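Local coordinates for kojibiose phosphorylase (Gut metagenome, PDB 6W0P), which belongs to glycoside hydrolase family 65, a group of carbohydrate-active enzymes whose catalytic domain is built mainly of helices, at residues D550-M555 with Y610-P615; P556-K561 with T582-Q587. All coordinates share one frame; numbering follows the deposited sequence.

Interaction 1: D550-M555 with Y610-P615; sequences DGFFDM and YNYYEP
Tyr612 holds CG anti to its own nitrogen (chi1 -173°), which carries its ring out from helix 603-613 toward Phe552 and Phe553, whereas Tyr613, with CG anti to the carbonyl carbon (chi1 -72°), lays its ring beside that of Tyr612, whose CD2 sits over the Tyr613 face, and brings its outer end toward the phenylalanines. Phe552 and Phe553 differ in the same way, and the four rings meet in one cluster. The closest pairing is T-shaped: the edge of Phe553 points at one face of Tyr612, ring centroids 5.2 Å apart and planes at 70°. Phe553 CE1 stands over the face, displaced toward its rim, while CD1 lies 3.7 Å from Tyr612 CZ and 3.5 Å from Tyr612 OH. Phe552 slides past both tyrosines in the opposite direction; its CE1 meets Tyr613 CE1 at 4.0 Å, at the edge of that tyrosine ring, and Tyr612 CE2 at 4.2 Å, edge against edge.

The partners belong to the family 65 central catalytic domain, where the type I beta turn from Phe552 to Met555, closed by Met555 N to Phe552 O at 3.2 Å, packs against Tyr612 and Tyr613 of helix 603-613. Large aromatic side chains suit both sides because they reach across between backbones whose nearest CA atoms, those of Phe553 and Tyr612, are 9.8 Å apart. Tyrosine adds a polar end: Tyr613 OH is hydrogen-bonded to Phe546 O, which anchors its ring in this buried place while OH also touches Phe553 CE1 at 3.7 Å. Arg616 makes a cation-pi contact with Tyr612.

Interaction 2: P556-K561 with T582-Q587; sequences PHVDIK and TDIIKQ
Pro556 and His557 pass beside Thr582 and Asp583, all in loop, with CA atoms 5.1 Å apart for Pro556 and Thr582 and 5.6 Å for His557 and Asp583; the chain is extended at Pro556, His557 and Thr582 but bends at Asp583. The two segments then diverge, 556-561 entering a 3-10 turn at Ile560. At the close end Thr582 CA-H makes a bent CH-O contact with Pro556 O, 3.5 Å from CA to O.

Asp583 carries the polar half. Its CG sits between the backbone N and the carbonyl carbon (chi1 71°), which presents both carboxylate oxygens to the other chain. His557 ND1 donates to Asp583 OD2 at 2.7 Å, nearly straight at 170°; the acceptor lies in the imidazole plane and offers its syn lone pair, while ring and carboxylate stand almost perpendicular. Val558 N reaches Asp583 OD1 at 3.0 Å from above the carboxylate plane. A short acid thus grips a side chain and a backbone N-H at once, and Arg616, salt-bridged to OD2, would further stabilise its negative charge.

Branched apolar residues fill the other half. Ile584 CD1 packs on Val558 CB at 3.7 Å, and its CG2 branch meets Ile560 CD1 at 4.1 Å. An ST turn, with Thr582 OG1 accepting from Ile584 N, leaves the threonine methyl to face Val558 CG2. On the first chain, Asp559 forms an Asx turn with Lys561 N.

Tyr461 and Gln463 of the second subunit pack on Pro556 and His557, and both segments belong to the long connection between helices 522-534 and 590-596.

The two contacts are neighbours, their centres 9 Å apart, and 550-555 runs directly into 556-561. Both segments of interaction 2 fall within the chain between the two segments of interaction 1. Ile585 joins them: its CD1 lies 3.5 Å from Tyr613 CD1 and 3.6 Å from Phe552 CZ, adding an aliphatic side to the aromatic cluster. Pro615 O and Ile560 CD1 approach to 3.8 Å at another point. Arg616 serves both, over the Tyr612 ring and against the Asp583 carboxylate. Each also borders the second subunit, whose Gln463 hydrogen-bonds to Met555 O and Asp583 OD2, which makes the pair part of the dimer interface within the catalytic domain.

Interaction 1: D550-M555 with Y610-P615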
# COMPACT_ATOMS: atom_id res chain seq x y z
N ASP A 550 21.23 5.87 -9.29
CA ASP A 550 21.16 6.75 -10.48
C ASP A 550 20.32 7.97 -10.09
O ASP A 550 19.19 7.75 -9.61
CB ASP A 550 20.55 6.03 -11.69
CG ASP A 550 20.92 6.61 -13.05
OD1 ASP A 550 21.97 7.30 -13.17
OD2 ASP A 550 20.19 6.29 -14.04
N GLY A 551 20.87 9.17 -10.27
CA GLY A 551 20.17 10.44 -10.02
C GLY A 551 20.22 10.85 -8.56
O GLY A 551 19.60 11.92 -8.22
N PHE A 552 20.91 10.10 -7.69
CA PHE A 552 21.01 10.45 -6.25
C PHE A 552 21.66 11.83 -6.05
O PHE A 552 21.09 12.61 -5.30
CB PHE A 552 21.77 9.44 -5.40
CG PHE A 552 21.62 9.77 -3.94
CD1 PHE A 552 22.46 10.67 -3.32
CD2 PHE A 552 20.56 9.25 -3.21
CE1 PHE A 552 22.28 11.01 -1.98
CE2 PHE A 552 20.38 9.58 -1.88
CZ PHE A 552 21.25 10.46 -1.27
N PHE A 553 22.82 12.10 -6.65
CA PHE A 553 23.62 13.34 -6.42
C PHE A 553 22.81 14.60 -6.75
O PHE A 553 23.02 15.62 -6.07
CB PHE A 553 24.88 13.38 -7.29
CG PHE A 553 25.97 12.42 -6.90
CD1 PHE A 553 26.10 11.99 -5.59
CD2 PHE A 553 26.92 12.02 -7.83
CE1 PHE A 553 27.14 11.16 -5.21
CE2 PHE A 553 27.97 11.19 -7.46
CZ PHE A 553 28.06 10.74 -6.16
N ASP A 554 21.94 14.52 -7.77
CA ASP A 554 21.19 15.68 -8.33
C ASP A 554 19.86 15.91 -7.60
O ASP A 554 19.19 16.90 -7.93
CB ASP A 554 21.00 15.55 -9.85
CG ASP A 554 21.02 16.91 -10.54
OD1 ASP A 554 21.81 17.76 -10.10
OD2 ASP A 554 20.22 17.13 -11.45
N MET A 555 19.51 15.10 -6.61
CA MET A 555 18.20 15.23 -5.89
C MET A 555 18.18 16.57 -5.16
O MET A 555 19.23 17.14 -4.87
CB MET A 555 17.97 14.10 -4.89
CG MET A 555 17.84 12.73 -5.54
SD MET A 555 16.35 12.49 -6.58
CE MET A 555 15.12 12.60 -5.28
N TYR A 610 32.44 8.91 3.33
CA TYR A 610 31.99 9.26 4.69
C TYR A 610 31.56 10.73 4.69
O TYR A 610 30.48 11.06 5.26
CB TYR A 610 33.08 8.98 5.73
CG TYR A 610 32.68 9.32 7.14
CD1 TYR A 610 32.07 8.39 7.97
CD2 TYR A 610 32.92 10.58 7.65
CE1 TYR A 610 31.71 8.71 9.27
CE2 TYR A 610 32.57 10.92 8.94
CZ TYR A 610 31.93 9.99 9.74
OH TYR A 610 31.63 10.37 11.02
N ASN A 611 32.39 11.60 4.11
CA ASN A 611 32.19 13.07 4.15
C ASN A 611 30.93 13.39 3.35
O ASN A 611 30.25 14.33 3.72
CB ASN A 611 33.38 13.86 3.59
CG ASN A 611 34.53 14.03 4.56
OD1 ASN A 611 34.41 13.74 5.74
ND2 ASN A 611 35.68 14.46 4.05
N TYR A 612 30.65 12.68 2.26
CA TYR A 612 29.43 12.95 1.45
C TYR A 612 28.17 12.40 2.15
O TYR A 612 27.19 13.14 2.21
CB TYR A 612 29.55 12.42 0.02
CG TYR A 612 28.40 12.87 -0.83
CD1 TYR A 612 28.42 14.07 -1.51
CD2 TYR A 612 27.23 12.11 -0.88
CE1 TYR A 612 27.32 14.50 -2.25
CE2 TYR A 612 26.15 12.50 -1.63
CZ TYR A 612 26.19 13.69 -2.33
OH TYR A 612 25.08 14.08 -3.02
N TYR A 613 28.19 11.17 2.66
CA TYR A 613 26.97 10.44 3.10
C TYR A 613 26.65 10.61 4.59
O TYR A 613 25.44 10.68 4.89
CB TYR A 613 27.06 8.98 2.68
CG TYR A 613 26.88 8.80 1.19
CD1 TYR A 613 25.68 9.08 0.57
CD2 TYR A 613 27.92 8.36 0.40
CE1 TYR A 613 25.53 8.94 -0.80
CE2 TYR A 613 27.78 8.19 -0.96
CZ TYR A 613 26.58 8.49 -1.57
OH TYR A 613 26.47 8.33 -2.91
N GLU A 614 27.63 10.64 5.49
CA GLU A 614 27.36 10.80 6.94
C GLU A 614 26.47 12.03 7.18
O GLU A 614 25.48 11.90 7.88
CB GLU A 614 28.66 10.85 7.76
CG GLU A 614 28.46 10.94 9.27
CD GLU A 614 27.86 12.23 9.82
OE1 GLU A 614 28.37 13.29 9.48
OE2 GLU A 614 26.81 12.15 10.58
N PRO A 615 26.77 13.26 6.67
CA PRO A 615 25.92 14.43 6.96
C PRO A 615 24.53 14.48 6.28
O PRO A 615 23.70 15.30 6.68
CB PRO A 615 26.76 15.64 6.52
CG PRO A 615 27.78 15.08 5.54
CD PRO A 615 27.97 13.62 5.90

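Interaction 2: P556-K561 with T582-Q587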
# COMPACT_ATOMS: atom_id res chain seq x y z
N PRO A 556 16.97 17.09 -4.85
CA PRO A 556 16.82 18.25 -3.98
C PRO A 556 17.58 18.03 -2.67
O PRO A 556 17.48 16.95 -2.08
CB PRO A 556 15.31 18.36 -3.76
CG PRO A 556 14.74 17.76 -5.02
CD PRO A 556 15.68 16.64 -5.38
N HIS A 557 18.32 19.05 -2.25
CA HIS A 557 19.14 19.03 -1.01
C HIS A 557 18.28 19.47 0.16
O HIS A 557 17.67 20.55 0.06
CB HIS A 557 20.38 19.94 -1.14
CG HIS A 557 21.20 19.89 0.11
ND1 HIS A 557 21.77 18.69 0.57
CD2 HIS A 557 21.50 20.84 1.03
CE1 HIS A 557 22.41 18.94 1.70
NE2 HIS A 557 22.26 20.24 2.00
N VAL A 558 18.19 18.66 1.21
CA VAL A 558 17.69 19.11 2.55
C VAL A 558 18.81 18.90 3.56
O VAL A 558 19.34 17.76 3.68
CB VAL A 558 16.39 18.43 3.01
CG1 VAL A 558 15.98 18.96 4.39
CG2 VAL A 558 15.24 18.61 2.03
N ASP A 559 19.16 19.97 4.27
CA ASP A 559 20.13 19.94 5.39
C ASP A 559 19.38 19.39 6.60
O ASP A 559 18.43 20.04 7.08
CB ASP A 559 20.76 21.32 5.59
CG ASP A 559 21.79 21.40 6.71
OD1 ASP A 559 22.01 20.38 7.42
OD2 ASP A 559 22.39 22.49 6.86
N ILE A 560 19.77 18.21 7.05
CA ILE A 560 19.13 17.52 8.21
C ILE A 560 19.10 18.45 9.44
O ILE A 560 18.18 18.28 10.27
CB ILE A 560 19.85 16.19 8.47
CG1 ILE A 560 19.50 15.19 7.38
CG2 ILE A 560 19.52 15.67 9.86
CD1 ILE A 560 20.26 13.89 7.47
N LYS A 561 20.06 19.37 9.57
CA LYS A 561 20.17 20.30 10.72
C LYS A 561 18.96 21.26 10.76
O LYS A 561 18.73 21.83 11.84
CB LYS A 561 21.50 21.06 10.68
CG LYS A 561 22.73 20.18 10.88
CD LYS A 561 24.04 20.94 11.07
CE LYS A 561 24.64 21.49 9.79
NZ LYS A 561 24.23 22.89 9.54
N THR A 582 14.11 13.63 -1.49
CA THR A 582 15.22 14.47 -0.93
C THR A 582 16.52 13.66 -1.01
O THR A 582 16.50 12.56 -1.58
CB THR A 582 14.97 14.90 0.52
OG1 THR A 582 15.16 13.78 1.39
CG2 THR A 582 13.59 15.48 0.76
N ASP A 583 17.59 14.19 -0.43
CA ASP A 583 18.91 13.52 -0.32
C ASP A 583 19.16 13.17 1.15
O ASP A 583 20.33 13.08 1.56
CB ASP A 583 19.98 14.39 -0.97
CG ASP A 583 20.32 15.65 -0.20
OD1 ASP A 583 19.54 16.02 0.72
OD2 ASP A 583 21.36 16.22 -0.52
N ILE A 584 18.09 13.01 1.92
CA ILE A 584 18.14 12.55 3.33
C ILE A 584 18.13 11.03 3.28
O ILE A 584 17.25 10.46 2.61
CB ILE A 584 16.95 13.08 4.14
CG1 ILE A 584 16.88 14.61 4.16
CG2 ILE A 584 16.95 12.51 5.53
CD1 ILE A 584 15.52 15.14 4.50
N ILE A 585 19.06 10.40 4.00
CA ILE A 585 19.33 8.94 4.00
C ILE A 585 18.97 8.38 5.38
O ILE A 585 19.28 9.03 6.42
CB ILE A 585 20.79 8.68 3.61
CG1 ILE A 585 21.05 9.06 2.16
CG2 ILE A 585 21.21 7.26 3.89
CD1 ILE A 585 22.49 9.41 1.90
N LYS A 586 18.32 7.22 5.40
CA LYS A 586 17.88 6.59 6.65
C LYS A 586 19.09 5.99 7.37
O LYS A 586 19.21 6.16 8.57
CB LYS A 586 16.81 5.55 6.36
CG LYS A 586 16.22 4.86 7.58
CD LYS A 586 15.23 3.81 7.14
CE LYS A 586 14.75 2.90 8.24
NZ LYS A 586 13.83 3.67 9.09
N GLN A 587 19.93 5.27 6.65
CA GLN A 587 20.94 4.40 7.28
C GLN A 587 22.02 4.10 6.25
O GLN A 587 21.86 4.41 5.08
CB GLN A 587 20.26 3.14 7.81
CG GLN A 587 19.69 2.23 6.72
CD GLN A 587 18.78 1.16 7.29
OE1 GLN A 587 17.60 1.38 7.50
NE2 GLN A 587 19.31 -0.04 7.50